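Local coordinates for protein hydrogenase-specific maturation endopeptidase (Thermococcus kodakarensis, PDB 5IJA) that probably acts as an endopeptidase that trims the precursor of the [NiFe] hydrogenase large subunit, helping to activate that enzyme, at residues A[54-59]-A[141-146]; A[115-120]-A[137-142]. All coordinates share one frame; numbering follows the deposited sequence.

Contact 1. Residues A[54-59]-A[141-146]; sequences VIIDAI and EIAEKL
In the alpha/beta sandwich of the hydrogenase maturation protease, Val54 and Ile56 on strand 52-59 of the central sheet meet Ala143 and Leu146 on the last two turns of helix 130-146. The short segments run almost exactly antiparallel, at 172°, with their axes 10.0 Å apart at closest approach. At this ordinary helix-on-sheet spacing a single layer of aliphatic side chains fills the interface, and the contact is wholly apolar. The alternation of the strand selects its residues: Val54 and Ile56 both turn their side chains to the helix, whereas Asp57 lies on the other face, where its OD2 makes a weak hydrogen bond to Phe90 N. Ala143, three residues before Leu146, has the nearest backbone, its CA 7.0 Å from the CA of Val54. Its small side chain sits among larger neighbours: Val54 CG1 is 4.4 Å from Ala143 CB, and Ile56 CD1 comes to 4.2 Å from the same methyl. Ile56 gets there by an extended chain, CD1 anti to CA (chi2 -173°), so its tip makes the touch. Leu26 of helix 18-28 also packs on Ile56 and Ala143, closing the seam between the two helices. Leu146 reaches back to the strand from the final turn, while its carbonyl oxygen accepts a hydrogen bond from Arg52 NH1. The Val54 and Leu146 side chains cross obliquely: Val54 CG2, the branch beside the backbone N, lies 3.9 Å from Leu146 CD1 and equally 3.9 Å from Leu146 CB.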
ATOM      1  N   VAL A  54      -1.277   7.376  -0.853  1.00 26.71           N
ATOM      2  CA  VAL A  54      -0.213   6.577  -0.280  1.00 24.94           C
ATOM      3  C   VAL A  54      -0.647   5.117  -0.251  1.00 30.50           C
ATOM      4  O   VAL A  54      -1.545   4.759   0.505  1.00 28.97           O
ATOM      5  CB  VAL A  54       0.108   7.032   1.129  1.00 27.01           C
ATOM      6  CG1 VAL A  54       1.112   6.096   1.752  1.00 28.53           C
ATOM      7  CG2 VAL A  54       0.613   8.478   1.100  1.00 30.23           C
ATOM      8  N   ILE A  55      -0.018   4.290  -1.076  1.00 22.33           N
ATOM      9  CA  ILE A  55      -0.365   2.867  -1.176  1.00 27.20           C
ATOM     10  C   ILE A  55       0.527   2.069  -0.244  1.00 28.02           C
ATOM     11  O   ILE A  55       1.735   2.258  -0.243  1.00 31.53           O
ATOM     12  CB  ILE A  55      -0.219   2.387  -2.625  1.00 30.33           C
ATOM     13  CG1 ILE A  55      -1.230   3.116  -3.495  1.00 29.77           C
ATOM     14  CG2 ILE A  55      -0.424   0.879  -2.751  1.00 32.16           C
ATOM     15  CD1 ILE A  55      -0.887   3.044  -4.952  1.00 37.62           C
ATOM     16  N   ILE A  56      -0.051   1.208   0.566  1.00 25.65           N
ATOM     17  CA  ILE A  56       0.714   0.380   1.466  1.00 26.63           C
ATOM     18  C   ILE A  56       0.408  -1.075   1.179  1.00 32.74           C
ATOM     19  O   ILE A  56      -0.711  -1.464   1.158  1.00 30.97           O
ATOM     20  CB  ILE A  56       0.437   0.678   2.947  1.00 27.53           C
ATOM     21  CG1 ILE A  56       0.505   2.159   3.248  1.00 28.83           C
ATOM     22  CG2 ILE A  56       1.441  -0.027   3.818  1.00 29.66           C
ATOM     23  CD1 ILE A  56       0.413   2.494   4.704  1.00 29.29           C
ATOM     24  N   ASP A  57       1.449  -1.850   0.952  1.00 29.62           N
ATOM     25  CA  ASP A  57       1.321  -3.214   0.513  1.00 30.89           C
ATOM     26  C   ASP A  57       2.385  -4.149   1.059  1.00 36.87           C
ATOM     27  O   ASP A  57       3.478  -3.750   1.315  1.00 34.32           O
ATOM     28  CB  ASP A  57       1.369  -3.233  -1.003  1.00 34.80           C
ATOM     29  CG  ASP A  57       0.864  -4.527  -1.599  1.00 43.04           C
ATOM     30  OD1 ASP A  57       0.325  -5.356  -0.884  1.00 42.77           O
ATOM     31  OD2 ASP A  57       1.022  -4.702  -2.796  1.00 50.88           O
ATOM     32  N   ALA A  58       2.024  -5.416   1.191  1.00 38.57           N
ATOM     33  CA  ALA A  58       2.986  -6.492   1.422  1.00 42.42           C
ATOM     34  C   ALA A  58       3.695  -6.830   0.118  1.00 42.94           C
ATOM     35  O   ALA A  58       3.060  -6.891  -0.931  1.00 46.26           O
ATOM     36  CB  ALA A  58       2.291  -7.716   1.977  1.00 39.20           C
ATOM     37  N   ILE A  59       5.011  -7.038   0.171  1.00 37.73           N
ATOM     38  CA  ILE A  59       5.777  -7.338  -1.033  1.00 40.03           C
ATOM     39  C   ILE A  59       6.758  -8.489  -0.821  1.00 47.61           C
ATOM     40  O   ILE A  59       7.075  -8.836   0.308  1.00 45.11           O
ATOM     41  CB  ILE A  59       6.581  -6.126  -1.532  1.00 44.25           C
ATOM     42  CG1 ILE A  59       7.698  -5.779  -0.541  1.00 41.01           C
ATOM     43  CG2 ILE A  59       5.651  -4.944  -1.826  1.00 42.13           C
ATOM     44  CD1 ILE A  59       8.706  -4.784  -1.057  1.00 43.02           C
ATOM     45  N   GLU A 141       5.004   4.965  10.262  1.00 35.81           N
ATOM     46  CA  GLU A 141       5.790   6.189  10.467  1.00 38.81           C
ATOM     47  C   GLU A 141       6.004   6.972   9.179  1.00 38.35           C
ATOM     48  O   GLU A 141       5.872   8.198   9.158  1.00 40.43           O
ATOM     49  CB  GLU A 141       7.150   5.863  11.063  1.00 41.47           C
ATOM     50  CG  GLU A 141       7.127   5.396  12.497  1.00 47.95           C
ATOM     51  CD  GLU A 141       8.527   5.105  12.996  1.00 55.14           C
ATOM     52  OE1 GLU A 141       9.469   5.782  12.519  1.00 58.01           O
ATOM     53  OE2 GLU A 141       8.691   4.195  13.839  1.00 51.85           O
ATOM     54  N   ILE A 142       6.345   6.260   8.111  1.00 34.51           N
ATOM     55  CA  ILE A 142       6.509   6.888   6.800  1.00 35.08           C
ATOM     56  C   ILE A 142       5.201   7.514   6.335  1.00 30.43           C
ATOM     57  O   ILE A 142       5.176   8.650   5.876  1.00 34.22           O
ATOM     58  CB  ILE A 142       7.009   5.867   5.753  1.00 37.36           C
ATOM     59  CG1 ILE A 142       8.367   5.307   6.173  1.00 38.75           C
ATOM     60  CG2 ILE A 142       7.106   6.499   4.368  1.00 36.92           C
ATOM     61  CD1 ILE A 142       8.921   4.220   5.257  1.00 34.10           C
ATOM     62  N   ALA A 143       4.101   6.784   6.467  1.00 32.69           N
ATOM     63  CA  ALA A 143       2.813   7.273   6.001  1.00 32.14           C
ATOM     64  C   ALA A 143       2.349   8.528   6.764  1.00 37.12           C
ATOM     65  O   ALA A 143       1.737   9.423   6.179  1.00 36.60           O
ATOM     66  CB  ALA A 143       1.765   6.176   6.119  1.00 32.72           C
ATOM     67  N   GLU A 144       2.615   8.586   8.068  1.00 36.85           N
ATOM     68  CA  GLU A 144       2.191   9.750   8.863  1.00 34.85           C
ATOM     69  C   GLU A 144       2.915  11.009   8.404  1.00 37.91           C
ATOM     70  O   GLU A 144       2.332  12.094   8.358  1.00 41.41           O
ATOM     71  CB  GLU A 144       2.426   9.507  10.365  1.00 39.83           C
ATOM     72  CG  GLU A 144       1.536   8.416  10.962  1.00 38.88           C
ATOM     73  CD  GLU A 144       1.263   8.602  12.453  1.00 46.13           C
ATOM     74  OE1 GLU A 144       0.600   9.598  12.831  1.00 43.56           O
ATOM     75  OE2 GLU A 144       1.705   7.744  13.246  1.00 44.57           O
ATOM     76  N   LYS A 145       4.189  10.856   8.062  1.00 34.28           N
ATOM     77  CA  LYS A 145       4.944  11.948   7.464  1.00 40.47           C
ATOM     78  C   LYS A 145       4.343  12.402   6.130  1.00 44.18           C
ATOM     79  O   LYS A 145       4.265  13.600   5.866  1.00 47.83           O
ATOM     80  CB  LYS A 145       6.413  11.549   7.288  1.00 43.60           C
ATOM     81  CG  LYS A 145       7.053  11.147   8.599  1.00 49.34           C
ATOM     82  CD  LYS A 145       8.476  10.625   8.473  1.00 50.41           C
ATOM     83  CE  LYS A 145       9.070  10.459   9.878  1.00 56.02           C
ATOM     84  NZ  LYS A 145      10.198   9.492   9.933  1.00 61.58           N
ATOM     85  N   LEU A 146       3.906  11.460   5.296  1.00 40.71           N
ATOM     86  CA  LEU A 146       3.369  11.824   3.992  1.00 37.27           C
ATOM     87  C   LEU A 146       1.998  12.481   4.107  1.00 44.17           C
ATOM     88  O   LEU A 146       1.562  13.204   3.208  1.00 43.28           O
ATOM     89  CB  LEU A 146       3.294  10.588   3.079  1.00 33.02           C
ATOM     90  CG  LEU A 146       4.632   9.899   2.809  1.00 31.94           C
ATOM     91  CD1 LEU A 146       4.454   8.650   1.952  1.00 34.68           C
ATOM     92  CD2 LEU A 146       5.581  10.874   2.135  1.00 43.75           C
TER

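Contact 2. Residues A[115-120]-A[137-142]; sequences IGIVAK and QKAVEI
Ile115 lies across the inner side of helix 130-146 and uses both of its branches. The short one points at Ala139, with Ile115 CG2 3.8 Å from Ala139 CB; the long one slants toward the helix, where Ile115 CD1 comes 3.9 Å from Ile142 CG2 and 3.9 Å from Ala139 O. The two methyls thus meet residues one turn apart on the same helix face; CD1 gets there because CG1 stands beside the backbone N (chi1 -54°) and the chain then runs out extended (chi2 174°). The Ile115 and Ile142 side chains run side by side in opposite senses. Two residues on, Ile117 CD1 lies 3.6 Å from Ala139 CB, so this methyl rests on both isoleucines, which meet it roughly at right angles to each other. Strand 111-118 is next to 52-59 in the mixed sheet and precedes helix 130-146 in the chain, so the contact closes a beta-alpha unit in which the helix runs back along its own strand, at 171° and 9.0 Å between the short axes. Ile142 also touches Val69 and His71 of the antiparallel edge strand 69-73. Beyond the strand end, Lys120 NZ forms a salt bridge with Glu131, near the start of helix 130-146.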
ATOM      1  N   ILE A 115       4.457   2.277  -0.360  1.00 28.87           N
ATOM      2  CA  ILE A 115       5.195   1.743   0.767  1.00 28.54           C
ATOM      3  C   ILE A 115       5.048   0.237   0.744  1.00 30.46           C
ATOM      4  O   ILE A 115       3.927  -0.283   0.819  1.00 31.41           O
ATOM      5  CB  ILE A 115       4.668   2.296   2.097  1.00 29.05           C
ATOM      6  CG1 ILE A 115       4.668   3.824   2.053  1.00 27.91           C
ATOM      7  CG2 ILE A 115       5.523   1.768   3.255  1.00 33.53           C
ATOM      8  CD1 ILE A 115       4.005   4.472   3.307  1.00 27.89           C
ATOM      9  N   GLY A 116       6.170  -0.465   0.604  1.00 31.75           N
ATOM     10  CA  GLY A 116       6.155  -1.916   0.559  1.00 32.53           C
ATOM     11  C   GLY A 116       6.788  -2.533   1.794  1.00 35.09           C
ATOM     12  O   GLY A 116       7.868  -2.119   2.220  1.00 37.60           O
ATOM     13  N   ILE A 117       6.104  -3.510   2.372  1.00 31.53           N
ATOM     14  CA  ILE A 117       6.587  -4.188   3.571  1.00 38.07           C
ATOM     15  C   ILE A 117       6.989  -5.604   3.200  1.00 42.65           C
ATOM     16  O   ILE A 117       6.143  -6.406   2.788  1.00 39.44           O
ATOM     17  CB  ILE A 117       5.520  -4.216   4.677  1.00 33.89           C
ATOM     18  CG1 ILE A 117       5.073  -2.792   5.021  1.00 36.07           C
ATOM     19  CG2 ILE A 117       6.049  -4.931   5.927  1.00 39.50           C
ATOM     20  CD1 ILE A 117       3.739  -2.743   5.763  1.00 38.65           C
ATOM     21  N   VAL A 118       8.278  -5.907   3.329  1.00 40.99           N
ATOM     22  CA  VAL A 118       8.795  -7.180   2.836  1.00 45.86           C
ATOM     23  C   VAL A 118       8.344  -8.323   3.738  1.00 44.11           C
ATOM     24  O   VAL A 118       8.688  -8.392   4.918  1.00 44.40           O
ATOM     25  CB  VAL A 118      10.337  -7.171   2.714  1.00 41.55           C
ATOM     26  CG1 VAL A 118      10.846  -8.546   2.304  1.00 45.35           C
ATOM     27  CG2 VAL A 118      10.789  -6.128   1.713  1.00 46.18           C
ATOM     28  N   ALA A 119       7.551  -9.215   3.158  1.00 42.58           N
ATOM     29  CA  ALA A 119       6.959 -10.318   3.880  1.00 43.42           C
ATOM     30  C   ALA A 119       7.975 -11.431   4.155  1.00 48.24           C
ATOM     31  O   ALA A 119       9.028 -11.504   3.518  1.00 48.14           O
ATOM     32  CB  ALA A 119       5.783 -10.872   3.097  1.00 47.83           C
ATOM     33  N   LYS A 120       7.635 -12.290   5.101  1.00 46.68           N
ATOM     34  CA  LYS A 120       8.450 -13.460   5.412  1.00 52.41           C
ATOM     35  C   LYS A 120       7.645 -14.741   5.186  1.00 53.63           C
ATOM     36  O   LYS A 120       8.046 -15.616   4.419  1.00 58.52           O
ATOM     37  CB  LYS A 120       8.945 -13.401   6.855  1.00 55.42           C
ATOM     38  CG  LYS A 120       9.698 -14.641   7.298  1.00 59.31           C
ATOM     39  CD  LYS A 120       9.822 -14.688   8.809  1.00 61.01           C
ATOM     40  CE  LYS A 120      10.857 -15.714   9.239  1.00 67.44           C
ATOM     41  NZ  LYS A 120      10.714 -16.031  10.682  1.00 67.30           N
ATOM     42  N   GLN A 137       5.264  -1.051  11.795  1.00 36.44           N
ATOM     43  CA  GLN A 137       5.547   0.148  12.566  1.00 40.38           C
ATOM     44  C   GLN A 137       6.264   1.203  11.733  1.00 32.47           C
ATOM     45  O   GLN A 137       5.888   2.383  11.749  1.00 35.41           O
ATOM     46  CB  GLN A 137       6.365  -0.219  13.804  1.00 40.92           C
ATOM     47  CG  GLN A 137       5.572  -1.074  14.788  1.00 43.35           C
ATOM     48  CD  GLN A 137       4.338  -0.351  15.301  1.00 47.64           C
ATOM     49  OE1 GLN A 137       4.402   0.824  15.668  1.00 49.61           O
ATOM     50  NE2 GLN A 137       3.201  -1.042  15.310  1.00 44.54           N
ATOM     51  N   LYS A 138       7.270   0.791  10.972  1.00 36.82           N
ATOM     52  CA  LYS A 138       7.990   1.783  10.177  1.00 39.29           C
ATOM     53  C   LYS A 138       7.170   2.248   8.970  1.00 37.48           C
ATOM     54  O   LYS A 138       7.288   3.403   8.560  1.00 35.45           O
ATOM     55  CB  LYS A 138       9.350   1.261   9.723  1.00 38.45           C
ATOM     56  CG  LYS A 138      10.343   2.418   9.558  1.00 50.44           C
ATOM     57  CD  LYS A 138      11.783   2.039   9.886  1.00 59.99           C
ATOM     58  CE  LYS A 138      12.643   3.306  10.007  1.00 64.86           C
ATOM     59  NZ  LYS A 138      14.095   3.093   9.725  1.00 60.77           N
ATOM     60  N   ALA A 139       6.350   1.360   8.403  1.00 35.39           N
ATOM     61  CA  ALA A 139       5.445   1.774   7.334  1.00 32.94           C
ATOM     62  C   ALA A 139       4.478   2.845   7.828  1.00 32.87           C
ATOM     63  O   ALA A 139       4.198   3.821   7.119  1.00 32.31           O
ATOM     64  CB  ALA A 139       4.675   0.575   6.784  1.00 32.47           C
ATOM     65  N   VAL A 140       3.975   2.669   9.046  1.00 28.81           N
ATOM     66  CA  VAL A 140       3.060   3.644   9.634  1.00 32.32           C
ATOM     67  C   VAL A 140       3.747   4.998   9.831  1.00 34.33           C
ATOM     68  O   VAL A 140       3.150   6.051   9.568  1.00 30.84           O
ATOM     69  CB  VAL A 140       2.488   3.125  10.967  1.00 30.53           C
ATOM     70  CG1 VAL A 140       1.724   4.239  11.720  1.00 36.22           C
ATOM     71  CG2 VAL A 140       1.574   1.959  10.697  1.00 32.99           C
ATOM     72  N   GLU A 141       5.004   4.965  10.262  1.00 35.81           N
ATOM     73  CA  GLU A 141       5.790   6.189  10.467  1.00 38.81           C
ATOM     74  C   GLU A 141       6.004   6.972   9.179  1.00 38.35           C
ATOM     75  O   GLU A 141       5.872   8.198   9.158  1.00 40.43           O
ATOM     76  CB  GLU A 141       7.150   5.863  11.063  1.00 41.47           C
ATOM     77  CG  GLU A 141       7.127   5.396  12.497  1.00 47.95           C
ATOM     78  CD  GLU A 141       8.527   5.105  12.996  1.00 55.14           C
ATOM     79  OE1 GLU A 141       9.469   5.782  12.519  1.00 58.01           O
ATOM     80  OE2 GLU A 141       8.691   4.195  13.839  1.00 51.85           O
ATOM     81  N   ILE A 142       6.345   6.260   8.111  1.00 34.51           N
ATOM     82  CA  ILE A 142       6.509   6.888   6.800  1.00 35.08           C
ATOM     83  C   ILE A 142       5.201   7.514   6.335  1.00 30.43           C
ATOM     84  O   ILE A 142       5.176   8.650   5.876  1.00 34.22           O
ATOM     85  CB  ILE A 142       7.009   5.867   5.753  1.00 37.36           C
ATOM     86  CG1 ILE A 142       8.367   5.307   6.173  1.00 38.75           C
ATOM     87  CG2 ILE A 142       7.106   6.499   4.368  1.00 36.92           C
ATOM     88  CD1 ILE A 142       8.921   4.220   5.257  1.00 34.10           C
TER

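In the fold
Contacts 1 and 2 are successive stretches of one interface, their centres about 7 Å apart, between helix 130-146 and adjacent parallel strands of a five-stranded mixed sheet. Along the chain, strand 52-59 comes first, then 111-118, then the helix that serves both; Glu141 and Ile142 belong to both helical segments. The earlier helical turns lie over 111-118 and the later ones over 52-59. The strands are joined directly: Ile115 N to Ile55 O at 2.7 Å is a probable hydrogen bond, and Val54 CG1 packs 3.7 Å from Ile115 CD1. Together the contacts bury one face of the sheet centre beside helix 18-28.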